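Local coordinates for probable spore coat polysaccharide biosynthesis protein E (Chromobacterium violaceum ATCC 12472, PDB 3G8R) that probably works as an N-acylneuraminate-9-phosphate synthase of the NeuB family, a zinc-binding enzyme of sialic acid-type sugar biosynthesis, at residues Val24-Ala29 / Lys224-Pro229; Phe92-Thr97 / His110-Ile115; Leu164-Cys169 / Ala193-Gly198; Ser274-Arg279 / Phe303-Gly308. All coordinates share one frame; numbering follows the deposited sequence.

Contact 1. Residues Val24-Ala29 / Lys224-Pro229; sequences VALIRA and KHVGLP. With ZN (zinc ion), chain C.
His225 NE2 binds the zinc ion at 2.4 Å, and just beyond this ligand the chain runs through Val226, Gly227 and Leu228 against Leu26 and Ala25 of the helix. The imidazole reaches the metal with its CG on the side of its backbone N (chi1 -79°). No hydrogen bond crosses between 24-29 and 224-229, and the contact is apolar packing. Leu26 and Leu228 carry most of it. The trans first torsion of Leu26 (chi1 161°) sends its CD1 methyl against the peptide joining Gly227 to Leu228, 3.5 Å from Gly227 C and close to Leu228 N. The same methyl touches Leu228 CB at 3.9 Å, while the other branch, CD2, only grazes Val226 CG2 at 4.4 Å. Leu228 points back at the helix, its CD2 3.6 Å from Ala25 O and 4.1 Å from Ala25 CB. His202 is the second protein ligand of the zinc. Strand 221-225 pairs with strand 7-11 to close the barrel, and helix 21-33 lies over that seam; it is flanked by helix 77-89, where Arg28 forms a salt bridge with Glu86, and by helix 242-259, on which Ala29 and Val226 pack.

Contact 2. Residues Phe92-Thr97 / His110-Ile115; sequences FKAICT and HGIEII
Ile95 and Ile114 lie side by side on one face of the sheet, pointing the same way, with Ile95 CG1 3.9 Å from Ile114 CB. They are paired in the parallel ladder that joins strand 93-98 to strand 114-117, as are Cys96 and Ile115 on the opposite face. Helix 101-109 links the two strands in a beta-alpha-beta crossover of the TIM barrel and ends at Gly111 in a Schellman motif. Ile112 arrives on the Cys96 side: its CG2 branch sits over Ala94 O at 3.4 Å, and its CD1 end meets Cys96 CB at 4.0 Å. Lys93 and Glu113 cross at about a right angle, the aliphatic CG of the lysine lying 3.3 Å from Glu113 OE1. With CG beside its own backbone N (chi1 -57°) and the chain extended beyond, Glu113 runs back along the neighbouring strand until OE2 accepts Ala94 N at 3.2 Å. The N-H comes from above the carboxylate plane. Ala94 O takes Glu113 N at 3.1 Å and, weakly, Ile114 N, whereas Cys96 N to Ile114 O is a straighter ladder bond of 3.1 Å. A side chain thus supplies an acceptor for Ala94 N at the start of the ladder. Lys93 NZ stays 5.8 Å from Glu113 OE1 and also makes a long, weak ion pair with Asp40. The Lys93 charge, with the bonded N-H, would probably favour an ionised Glu113.

Contact 3. Residues Leu164-Cys169 / Ala193-Gly198; sequences LTIMHC and AGVRIG
Arg196 crosses Thr165 obliquely, and its side chain can be followed outward at the start of the parallel ladder. CB lies 3.5 Å from Thr165 OG1 and also near Leu164 O. The chain then bends at chi3, -37°, which folds the guanidinium back: CD and NE pass Thr165 OG1 loosely, CZ comes closer, and NH1 ends 2.8 Å from it at an angle too poor for a hydrogen bond. Leu164 O lies over one guanidinium face, towards its rim. The stronger partner of the tip is Asp163, which forms a salt bridge with NH2. Beyond it the backbones pair regularly. Ile166 N donates to Arg196 O at 2.9 Å, nearly along the C=O axis, Gly198 N to Ile166 O at 2.9 Å, and His168 N to Gly198 O at 2.9 Å. Arg196 N is held more loosely, by weak bonds to Leu164 O and to a water that also bridges weakly to Gly194 O. On the Thr165 face the selenium of selenomethionine Met167 rests 3.7 Å from Gly198 CA, an approach made possible by the lack of a side chain there. The other face is apolar, with Ile166 CG2 4.2 Å from Ile197 CD1, and Val195 CG1 touches Ile166 CB; Ile166 packs on both helices 147-158 and 184-191, Val195 on the former and Ile197 on the latter. Two neighbouring parallel strands linked through helix 184-191 form a beta-alpha-beta crossover, the repeating unit of the TIM barrel, and strand 196-201 leads directly to the zinc ligand His202.

Contact 4. Residues Ser274-Arg279 / Phe303-Gly308; sequences SLRSLR and FPPVEG
After Arg276 the helix ends in a turn, Arg279 N bonding to Arg276 O at 2.9 Å, and this turn faces the extended run 303-308, which has a cis peptide before Pro304. Arg276 and Pro305 slide past each other in opposite directions. Stretched out from its first torsion (chi1 -175°) as far as NE, the arginine lays one guanidinium face over the proline ring, Pro305 CB standing 3.7 Å from NH1. NH1 then donates to Val306 O at 2.8 Å; the acceptor lies in the guanidinium plane, although the donor stands above the carbonyl plane. A second acceptor of NH1 is Gln309 O. Pro305 CD faces two carbonyl oxygens of the turn, 3.1 Å from Arg279 O and 3.4 Å from Arg276 O. Phe303 turns its edge to the turn, with CE1 3.4 Å from Ser277 O, and Pro304 CB lies over one face. Helix 269-276 thus meets the loop after strand 299-302 of the SAF domain, and the second subunit packs against the same place: Phe303 stacks on its Phe53, and Arg279 NE bonds to its Cys120 O.

This chain holds the NeuB-family barrel and the SAF domain of a longer protein. Contacts 1, 2 and 3 are buried and share the barrel, whereas contact 4 lies at the surface beside the SAF domain, its centre about 48 to 59 Å from the centres of the others. Contacts 2 and 3 are parallel ladders within beta-alpha-beta units; contact 1 instead sets a helix against the chain that follows the last barrel strand and relies on methyl packing. It touches contact 2 through Ile27 CG2 and Phe92 CE2, 3.9 Å apart. Charged side chains sit at the start of the ladders. Contact 4 combines proline, arginine and aromatic packing and packs directly against the second subunit.

Contact 1. Residues Val24-Ala29 / Lys224-Pro229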
loop_
_atom_site.group_PDB
_atom_site.type_symbol
_atom_site.label_atom_id
_atom_site.label_comp_id
_atom_site.label_asym_id
_atom_site.label_seq_id
_atom_site.Cartn_x
_atom_site.Cartn_y
_atom_site.Cartn_z
ATOM N N VAL A 24 7.943 -0.060 -34.477
ATOM C CA VAL A 24 6.558 0.110 -34.898
ATOM C C VAL A 24 5.752 -1.142 -34.495
ATOM O O VAL A 24 4.684 -1.029 -33.888
ATOM C CB VAL A 24 6.456 0.464 -36.390
ATOM C CG1 VAL A 24 5.080 0.140 -36.936
ATOM C CG2 VAL A 24 6.759 1.928 -36.571
ATOM N N ALA A 25 6.299 -2.329 -34.774
ATOM C CA ALA A 25 5.610 -3.592 -34.448
ATOM C C ALA A 25 5.436 -3.807 -32.940
ATOM O O ALA A 25 4.636 -4.648 -32.496
ATOM C CB ALA A 25 6.329 -4.775 -35.075
ATOM N N LEU A 26 6.178 -3.020 -32.178
ATOM C CA LEU A 26 6.186 -3.116 -30.767
ATOM C C LEU A 26 5.211 -2.148 -30.143
ATOM O O LEU A 26 4.574 -2.496 -29.153
ATOM C CB LEU A 26 7.575 -2.795 -30.251
ATOM C CG LEU A 26 7.598 -2.421 -28.769
ATOM C CD1 LEU A 26 7.317 -3.649 -27.882
ATOM C CD2 LEU A 26 8.915 -1.759 -28.427
ATOM N N ILE A 27 5.126 -0.921 -30.659
ATOM C CA ILE A 27 4.089 0.011 -30.222
ATOM C C ILE A 27 2.728 -0.643 -30.418
ATOM O O ILE A 27 1.895 -0.650 -29.496
ATOM C CB ILE A 27 4.115 1.303 -31.021
ATOM C CG1 ILE A 27 5.132 2.267 -30.422
ATOM C CG2 ILE A 27 2.726 1.945 -31.082
ATOM C CD1 ILE A 27 5.868 3.142 -31.485
ATOM N N ARG A 28 2.526 -1.222 -31.606
ATOM C CA ARG A 28 1.224 -1.755 -31.998
ATOM C C ARG A 28 0.818 -2.940 -31.148
ATOM O O ARG A 28 -0.355 -3.165 -30.939
ATOM C CB ARG A 28 1.214 -2.162 -33.483
ATOM C CG ARG A 28 1.261 -1.009 -34.447
ATOM C CD ARG A 28 1.569 -1.491 -35.853
ATOM N NE ARG A 28 1.724 -0.358 -36.767
ATOM C CZ ARG A 28 1.895 -0.431 -38.092
ATOM N NH1 ARG A 28 1.938 -1.604 -38.726
ATOM N NH2 ARG A 28 2.028 0.694 -38.790
ATOM N N ALA A 29 1.780 -3.717 -30.677
ATOM C CA ALA A 29 1.448 -4.840 -29.806
ATOM C C ALA A 29 1.138 -4.306 -28.411
ATOM O O ALA A 29 0.159 -4.710 -27.780
ATOM C CB ALA A 29 2.569 -5.869 -29.776
ATOM N N LYS A 224 7.409 1.161 -17.044
ATOM C CA LYS A 224 7.998 -0.151 -17.184
ATOM C C LYS A 224 8.632 -0.279 -18.560
ATOM O O LYS A 224 8.078 0.228 -19.541
ATOM C CB LYS A 224 6.917 -1.199 -17.029
ATOM C CG LYS A 224 7.332 -2.606 -17.382
ATOM C CD LYS A 224 7.697 -3.430 -16.145
ATOM C CE LYS A 224 6.442 -3.969 -15.440
ATOM N NZ LYS A 224 6.794 -4.971 -14.410
ATOM N N HIS A 225 9.802 -0.931 -18.628
ATOM C CA HIS A 225 10.464 -1.199 -19.910
ATOM C C HIS A 225 9.696 -2.256 -20.653
ATOM O O HIS A 225 9.185 -3.186 -20.036
ATOM C CB HIS A 225 11.877 -1.715 -19.696
ATOM C CG HIS A 225 12.871 -0.650 -19.374
ATOM N ND1 HIS A 225 13.998 -0.436 -20.133
ATOM C CD2 HIS A 225 12.910 0.258 -18.374
ATOM C CE1 HIS A 225 14.682 0.574 -19.627
ATOM N NE2 HIS A 225 14.048 1.010 -18.552
ATOM N N VAL A 226 9.630 -2.113 -21.978
ATOM C CA VAL A 226 8.907 -3.042 -22.870
ATOM C C VAL A 226 9.765 -3.418 -24.056
ATOM O O VAL A 226 10.705 -2.699 -24.379
ATOM C CB VAL A 226 7.632 -2.422 -23.436
ATOM C CG1 VAL A 226 6.655 -2.174 -22.338
ATOM C CG2 VAL A 226 7.946 -1.124 -24.224
ATOM N N GLY A 227 9.418 -4.521 -24.712
ATOM C CA GLY A 227 10.138 -5.013 -25.866
ATOM C C GLY A 227 9.355 -6.139 -26.502
ATOM O O GLY A 227 8.492 -6.723 -25.865
ATOM N N LEU A 228 9.629 -6.443 -27.766
ATOM C CA LEU A 228 8.931 -7.549 -28.444
ATOM C C LEU A 228 9.900 -8.694 -28.767
ATOM O O LEU A 228 10.790 -8.565 -29.615
ATOM C CB LEU A 228 8.170 -7.049 -29.687
ATOM C CG LEU A 228 7.531 -8.003 -30.707
ATOM C CD1 LEU A 228 6.398 -8.852 -30.132
ATOM C CD2 LEU A 228 7.006 -7.224 -31.885
ATOM N N PRO A 229 9.773 -9.807 -28.034
ATOM C CA PRO A 229 10.505 -10.998 -28.437
ATOM C C PRO A 229 10.129 -11.388 -29.850
ATOM O O PRO A 229 9.025 -11.105 -30.320
ATOM C CB PRO A 229 10.041 -12.070 -27.444
ATOM C CG PRO A 229 8.907 -11.450 -26.679
ATOM C CD PRO A 229 9.173 -9.971 -26.703
HETATM ZN ZN ZN C . 15.081 2.685 -17.134
#

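Contact 2. Residues Phe92-Thr97 / His110-Ile115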
loop_
_atom_site.group_PDB
_atom_site.type_symbol
_atom_site.label_atom_id
_atom_site.label_comp_id
_atom_site.label_asym_id
_atom_site.label_seq_id
_atom_site.Cartn_x
_atom_site.Cartn_y
_atom_site.Cartn_z
ATOM N N PHE A 92 -0.936 7.313 -27.850
ATOM C CA PHE A 92 -0.045 7.392 -26.720
ATOM C C PHE A 92 0.429 8.795 -26.548
ATOM O O PHE A 92 0.782 9.441 -27.523
ATOM C CB PHE A 92 1.154 6.490 -26.946
ATOM C CG PHE A 92 0.822 5.033 -26.891
ATOM C CD1 PHE A 92 0.396 4.455 -25.702
ATOM C CD2 PHE A 92 0.943 4.238 -28.018
ATOM C CE1 PHE A 92 0.106 3.115 -25.632
ATOM C CE2 PHE A 92 0.645 2.883 -27.959
ATOM C CZ PHE A 92 0.219 2.319 -26.779
ATOM N N LYS A 93 0.427 9.287 -25.326
ATOM C CA LYS A 93 1.314 10.399 -24.994
ATOM C C LYS A 93 2.759 10.057 -25.441
ATOM O O LYS A 93 3.290 9.002 -25.086
ATOM C CB LYS A 93 1.280 10.703 -23.485
ATOM C CG LYS A 93 0.536 11.981 -23.110
ATOM C CD LYS A 93 -0.369 11.796 -21.891
ATOM C CE LYS A 93 -1.850 11.535 -22.295
ATOM N NZ LYS A 93 -2.849 11.793 -21.172
ATOM N N ALA A 94 3.354 10.928 -26.263
ATOM C CA ALA A 94 4.746 10.825 -26.651
ATOM C C ALA A 94 5.595 11.395 -25.537
ATOM O O ALA A 94 5.518 12.584 -25.216
ATOM C CB ALA A 94 4.975 11.597 -27.895
ATOM N N ILE A 95 6.415 10.546 -24.946
ATOM C CA ILE A 95 7.244 10.938 -23.834
ATOM C C ILE A 95 8.679 10.605 -24.174
ATOM O O ILE A 95 8.931 9.580 -24.799
ATOM C CB ILE A 95 6.849 10.153 -22.628
ATOM C CG1 ILE A 95 5.469 10.597 -22.195
ATOM C CG2 ILE A 95 7.821 10.385 -21.534
ATOM C CD1 ILE A 95 4.768 9.577 -21.354
ATOM N N CYS A 96 9.617 11.464 -23.769
ATOM C CA CYS A 96 11.033 11.234 -24.086
ATOM C C CYS A 96 12.072 11.677 -23.026
ATOM O O CYS A 96 11.900 12.687 -22.331
ATOM C CB CYS A 96 11.390 11.844 -25.438
ATOM S SG CYS A 96 13.092 11.438 -25.890
ATOM N N THR A 97 13.146 10.906 -22.923
ATOM C CA THR A 97 14.255 11.219 -22.031
ATOM C C THR A 97 15.470 11.680 -22.828
ATOM O O THR A 97 16.138 10.871 -23.506
ATOM C CB THR A 97 14.670 10.001 -21.226
ATOM O OG1 THR A 97 13.514 9.431 -20.637
ATOM C CG2 THR A 97 15.670 10.358 -20.148
ATOM N N HIS A 110 10.225 17.555 -32.403
ATOM C CA HIS A 110 9.415 16.391 -32.622
ATOM C C HIS A 110 8.030 16.556 -32.042
ATOM O O HIS A 110 7.153 15.736 -32.278
ATOM C CB HIS A 110 10.121 15.200 -32.048
ATOM C CG HIS A 110 11.288 14.755 -32.867
ATOM N ND1 HIS A 110 11.979 13.588 -32.609
ATOM C CD2 HIS A 110 11.871 15.305 -33.959
ATOM C CE1 HIS A 110 12.950 13.451 -33.495
ATOM N NE2 HIS A 110 12.900 14.473 -34.333
ATOM N N GLY A 111 7.811 17.641 -31.316
ATOM C CA GLY A 111 6.508 17.862 -30.663
ATOM C C GLY A 111 6.163 16.764 -29.662
ATOM O O GLY A 111 5.012 16.323 -29.557
ATOM N N ILE A 112 7.183 16.316 -28.935
ATOM C CA ILE A 112 7.006 15.412 -27.815
ATOM C C ILE A 112 6.322 16.194 -26.698
ATOM O O ILE A 112 6.640 17.349 -26.499
ATOM C CB ILE A 112 8.361 14.830 -27.373
ATOM C CG1 ILE A 112 8.748 13.681 -28.312
ATOM C CG2 ILE A 112 8.308 14.351 -25.923
ATOM C CD1 ILE A 112 10.174 13.688 -28.728
ATOM N N GLU A 113 5.383 15.560 -25.994
ATOM C CA GLU A 113 4.540 16.212 -24.986
ATOM C C GLU A 113 5.177 16.328 -23.612
ATOM O O GLU A 113 4.866 17.280 -22.891
ATOM C CB GLU A 113 3.207 15.484 -24.838
ATOM C CG GLU A 113 2.399 15.374 -26.132
ATOM C CD GLU A 113 1.270 14.348 -26.044
ATOM O OE1 GLU A 113 0.353 14.532 -25.194
ATOM O OE2 GLU A 113 1.313 13.357 -26.821
ATOM N N ILE A 114 6.042 15.373 -23.251
ATOM C CA ILE A 114 6.628 15.274 -21.889
ATOM C C ILE A 114 8.152 14.903 -21.811
ATOM O O ILE A 114 8.691 14.182 -22.674
ATOM C CB ILE A 114 5.807 14.261 -21.050
ATOM C CG1 ILE A 114 4.351 14.728 -20.887
ATOM C CG2 ILE A 114 6.477 13.977 -19.689
ATOM C CD1 ILE A 114 3.383 13.698 -20.243
ATOM N N ILE A 115 8.825 15.391 -20.772
ATOM C CA ILE A 115 10.246 15.125 -20.565
ATOM C C ILE A 115 10.519 14.204 -19.380
ATOM O O ILE A 115 10.244 14.571 -18.248
ATOM C CB ILE A 115 11.056 16.449 -20.377
ATOM C CG1 ILE A 115 11.077 17.239 -21.685
ATOM C CG2 ILE A 115 12.504 16.169 -19.913
ATOM C CD1 ILE A 115 11.351 18.729 -21.529
#

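Contact 3. Residues Leu164-Cys169 / Ala193-Gly198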
loop_
_atom_site.group_PDB
_atom_site.type_symbol
_atom_site.label_atom_id
_atom_site.label_comp_id
_atom_site.label_asym_id
_atom_site.label_seq_id
_atom_site.Cartn_x
_atom_site.Cartn_y
_atom_site.Cartn_z
ATOM N N LEU A 164 5.440 18.953 -12.160
ATOM C CA LEU A 164 6.463 17.936 -11.867
ATOM C C LEU A 164 5.895 16.615 -11.393
ATOM O O LEU A 164 4.820 16.565 -10.803
ATOM C CB LEU A 164 7.489 18.480 -10.888
ATOM C CG LEU A 164 8.791 17.751 -10.585
ATOM C CD1 LEU A 164 9.496 17.099 -11.819
ATOM C CD2 LEU A 164 9.693 18.760 -9.889
ATOM N N THR A 165 6.613 15.544 -11.693
ATOM C CA THR A 165 6.273 14.215 -11.238
ATOM C C THR A 165 7.564 13.612 -10.824
ATOM O O THR A 165 8.532 13.691 -11.558
ATOM C CB THR A 165 5.652 13.427 -12.372
ATOM O OG1 THR A 165 4.411 14.066 -12.709
ATOM C CG2 THR A 165 5.377 11.994 -11.997
ATOM N N ILE A 166 7.597 13.005 -9.650
ATOM C CA ILE A 166 8.812 12.422 -9.131
ATOM C C ILE A 166 8.694 10.899 -8.938
ATOM O O ILE A 166 7.691 10.430 -8.376
ATOM C CB ILE A 166 9.135 13.143 -7.866
ATOM C CG1 ILE A 166 9.966 14.359 -8.242
ATOM C CG2 ILE A 166 9.868 12.242 -6.857
ATOM C CD1 ILE A 166 10.875 14.817 -7.148
HETATM N N MSE A 167 9.663 10.107 -9.409
HETATM C CA MSE A 167 9.398 8.653 -9.432
HETATM C C MSE A 167 10.345 7.853 -8.596
HETATM O O MSE A 167 11.505 8.054 -8.620
HETATM C CB MSE A 167 9.394 8.057 -10.837
HETATM C CG MSE A 167 8.708 8.850 -11.931
HETATM SE SE MSE A 167 7.082 8.318 -12.438
HETATM C CE MSE A 167 7.423 6.732 -13.241
ATOM N N HIS A 168 9.846 6.910 -7.845
ATOM C CA HIS A 168 10.754 6.024 -7.161
ATOM C C HIS A 168 11.334 5.105 -8.230
ATOM O O HIS A 168 10.644 4.724 -9.171
ATOM C CB HIS A 168 10.058 5.261 -6.029
ATOM C CG HIS A 168 10.838 4.091 -5.536
ATOM N ND1 HIS A 168 12.065 4.218 -4.919
ATOM C CD2 HIS A 168 10.575 2.760 -5.576
ATOM C CE1 HIS A 168 12.521 3.021 -4.603
ATOM N NE2 HIS A 168 11.624 2.120 -4.965
ATOM N N CYS A 169 12.627 4.840 -8.144
ATOM C CA CYS A 169 13.163 3.717 -8.843
ATOM C C CYS A 169 14.486 3.291 -8.265
ATOM O O CYS A 169 15.115 4.013 -7.505
ATOM C CB CYS A 169 13.239 3.943 -10.358
ATOM S SG CYS A 169 14.475 5.048 -10.955
ATOM N N ALA A 193 4.459 17.471 -1.069
ATOM C CA ALA A 193 3.008 17.531 -1.262
ATOM C C ALA A 193 2.681 18.407 -2.464
ATOM O O ALA A 193 3.390 19.373 -2.750
ATOM C CB ALA A 193 2.308 18.009 0.012
ATOM N N GLY A 194 1.635 18.059 -3.192
ATOM C CA GLY A 194 1.374 18.732 -4.478
ATOM C C GLY A 194 2.463 18.492 -5.537
ATOM O O GLY A 194 2.808 19.410 -6.311
ATOM N N VAL A 195 3.025 17.279 -5.554
ATOM C CA VAL A 195 3.860 16.830 -6.664
ATOM C C VAL A 195 3.390 15.430 -6.954
ATOM O O VAL A 195 3.281 14.627 -6.030
ATOM C CB VAL A 195 5.368 16.823 -6.310
ATOM C CG1 VAL A 195 6.140 16.002 -7.289
ATOM C CG2 VAL A 195 5.925 18.206 -6.345
ATOM N N ARG A 196 3.068 15.126 -8.208
ATOM C CA ARG A 196 2.625 13.768 -8.542
ATOM C C ARG A 196 3.728 12.772 -8.209
ATOM O O ARG A 196 4.906 13.014 -8.507
ATOM C CB ARG A 196 2.296 13.672 -10.009
ATOM C CG ARG A 196 1.156 12.760 -10.311
ATOM C CD ARG A 196 0.501 13.187 -11.605
ATOM N NE ARG A 196 0.473 14.658 -11.783
ATOM C CZ ARG A 196 1.115 15.358 -12.740
ATOM N NH1 ARG A 196 1.868 14.749 -13.662
ATOM N NH2 ARG A 196 1.001 16.690 -12.778
ATOM N N ILE A 197 3.366 11.652 -7.597
ATOM C CA ILE A 197 4.382 10.656 -7.260
ATOM C C ILE A 197 4.204 9.418 -8.091
ATOM O O ILE A 197 3.092 8.990 -8.277
ATOM C CB ILE A 197 4.333 10.300 -5.768
ATOM C CG1 ILE A 197 4.647 11.546 -4.919
ATOM C CG2 ILE A 197 5.311 9.115 -5.418
ATOM C CD1 ILE A 197 6.068 12.118 -5.152
ATOM N N GLY A 198 5.279 8.831 -8.599
ATOM C CA GLY A 198 5.145 7.618 -9.424
ATOM C C GLY A 198 6.214 6.596 -9.133
ATOM O O GLY A 198 6.994 6.750 -8.171
HETATM O O HOH W 1 2.098 17.631 -8.968
#

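Contact 4. Residues Ser274-Arg279 / Phe303-Gly308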
loop_
_atom_site.group_PDB
_atom_site.type_symbol
_atom_site.label_atom_id
_atom_site.label_comp_id
_atom_site.label_asym_id
_atom_site.label_seq_id
_atom_site.Cartn_x
_atom_site.Cartn_y
_atom_site.Cartn_z
ATOM N N SER A 274 -27.017 -6.498 8.920
ATOM C CA SER A 274 -26.043 -7.389 9.536
ATOM C C SER A 274 -25.637 -6.908 10.920
ATOM O O SER A 274 -25.807 -7.626 11.907
ATOM C CB SER A 274 -24.798 -7.519 8.668
ATOM O OG SER A 274 -25.081 -8.265 7.495
ATOM N N LEU A 275 -25.119 -5.689 10.999
ATOM C CA LEU A 275 -24.662 -5.159 12.270
ATOM C C LEU A 275 -25.762 -5.106 13.308
ATOM O O LEU A 275 -25.513 -5.416 14.461
ATOM C CB LEU A 275 -24.062 -3.784 12.099
ATOM C CG LEU A 275 -22.683 -3.805 11.455
ATOM C CD1 LEU A 275 -22.291 -2.392 11.070
ATOM C CD2 LEU A 275 -21.620 -4.416 12.388
ATOM N N ARG A 276 -26.976 -4.722 12.914
ATOM C CA ARG A 276 -28.046 -4.719 13.872
ATOM C C ARG A 276 -28.314 -6.147 14.377
ATOM O O ARG A 276 -28.554 -6.359 15.557
ATOM C CB ARG A 276 -29.300 -4.108 13.277
ATOM C CG ARG A 276 -30.419 -3.986 14.291
ATOM C CD ARG A 276 -31.578 -3.146 13.776
ATOM N NE ARG A 276 -32.654 -3.131 14.755
ATOM C CZ ARG A 276 -32.713 -2.315 15.809
ATOM N NH1 ARG A 276 -33.748 -2.387 16.646
ATOM N NH2 ARG A 276 -31.756 -1.418 16.030
ATOM N N SER A 277 -28.220 -7.130 13.482
ATOM C CA SER A 277 -28.623 -8.486 13.825
ATOM C C SER A 277 -27.697 -9.120 14.852
ATOM O O SER A 277 -27.892 -10.269 15.274
ATOM C CB SER A 277 -28.773 -9.370 12.579
ATOM O OG SER A 277 -27.533 -9.724 12.023
ATOM N N LEU A 278 -26.707 -8.354 15.277
ATOM C CA LEU A 278 -25.753 -8.847 16.272
ATOM C C LEU A 278 -25.705 -7.961 17.487
ATOM O O LEU A 278 -25.002 -8.298 18.443
ATOM C CB LEU A 278 -24.349 -9.012 15.685
ATOM C CG LEU A 278 -24.156 -10.142 14.660
ATOM C CD1 LEU A 278 -23.116 -9.787 13.541
ATOM C CD2 LEU A 278 -23.786 -11.443 15.351
ATOM N N ARG A 279 -26.452 -6.856 17.451
ATOM C CA ARG A 279 -26.510 -5.884 18.545
ATOM C C ARG A 279 -27.411 -6.269 19.719
ATOM O O ARG A 279 -28.326 -7.078 19.592
ATOM C CB ARG A 279 -26.988 -4.528 18.035
ATOM C CG ARG A 279 -26.115 -3.952 17.014
ATOM C CD ARG A 279 -26.250 -2.495 16.949
ATOM N NE ARG A 279 -24.936 -1.976 16.632
ATOM C CZ ARG A 279 -24.627 -1.305 15.530
ATOM N NH1 ARG A 279 -25.565 -1.020 14.639
ATOM N NH2 ARG A 279 -23.356 -0.898 15.339
ATOM N N PHE A 303 -29.601 -9.795 23.377
ATOM C CA PHE A 303 -29.767 -9.858 21.949
ATOM C C PHE A 303 -30.704 -10.976 21.522
ATOM O O PHE A 303 -30.880 -11.955 22.268
ATOM C CB PHE A 303 -28.387 -10.041 21.354
ATOM C CG PHE A 303 -28.246 -11.201 20.424
ATOM C CD1 PHE A 303 -27.841 -10.988 19.102
ATOM C CD2 PHE A 303 -28.418 -12.507 20.872
ATOM C CE1 PHE A 303 -27.673 -12.074 18.192
ATOM C CE2 PHE A 303 -28.241 -13.619 19.983
ATOM C CZ PHE A 303 -27.868 -13.387 18.636
ATOM N N PRO A 304 -31.261 -10.881 20.286
ATOM C CA PRO A 304 -31.064 -9.835 19.282
ATOM C C PRO A 304 -32.227 -8.854 19.300
ATOM O O PRO A 304 -33.252 -9.151 19.887
ATOM C CB PRO A 304 -31.066 -10.615 18.000
ATOM C CG PRO A 304 -32.031 -11.655 18.245
ATOM C CD PRO A 304 -31.947 -12.033 19.690
ATOM N N PRO A 305 -32.065 -7.676 18.683
ATOM C CA PRO A 305 -33.196 -6.755 18.727
ATOM C C PRO A 305 -34.210 -7.025 17.611
ATOM O O PRO A 305 -33.905 -7.672 16.633
ATOM C CB PRO A 305 -32.534 -5.382 18.523
ATOM C CG PRO A 305 -31.193 -5.680 17.914
ATOM C CD PRO A 305 -30.932 -7.137 17.912
ATOM N N VAL A 306 -35.421 -6.546 17.795
ATOM C CA VAL A 306 -36.365 -6.442 16.707
ATOM C C VAL A 306 -36.392 -4.967 16.282
ATOM O O VAL A 306 -35.984 -4.078 17.034
ATOM C CB VAL A 306 -37.770 -6.897 17.140
ATOM C CG1 VAL A 306 -37.798 -8.381 17.433
ATOM C CG2 VAL A 306 -38.245 -6.107 18.366
ATOM N N GLU A 307 -36.861 -4.711 15.073
ATOM C CA GLU A 307 -37.089 -3.368 14.614
ATOM C C GLU A 307 -38.166 -2.807 15.512
ATOM O O GLU A 307 -39.020 -3.589 15.965
ATOM C CB GLU A 307 -37.685 -3.503 13.223
ATOM C CG GLU A 307 -37.132 -2.562 12.147
ATOM C CD GLU A 307 -37.782 -2.787 10.754
ATOM O OE1 GLU A 307 -38.834 -3.477 10.659
ATOM O OE2 GLU A 307 -37.231 -2.264 9.755
ATOM N N GLY A 308 -38.164 -1.522 15.872
ATOM C CA GLY A 308 -37.023 -0.667 16.073
ATOM C C GLY A 308 -37.024 -0.611 17.594
ATOM O O GLY A 308 -37.516 0.325 18.237
#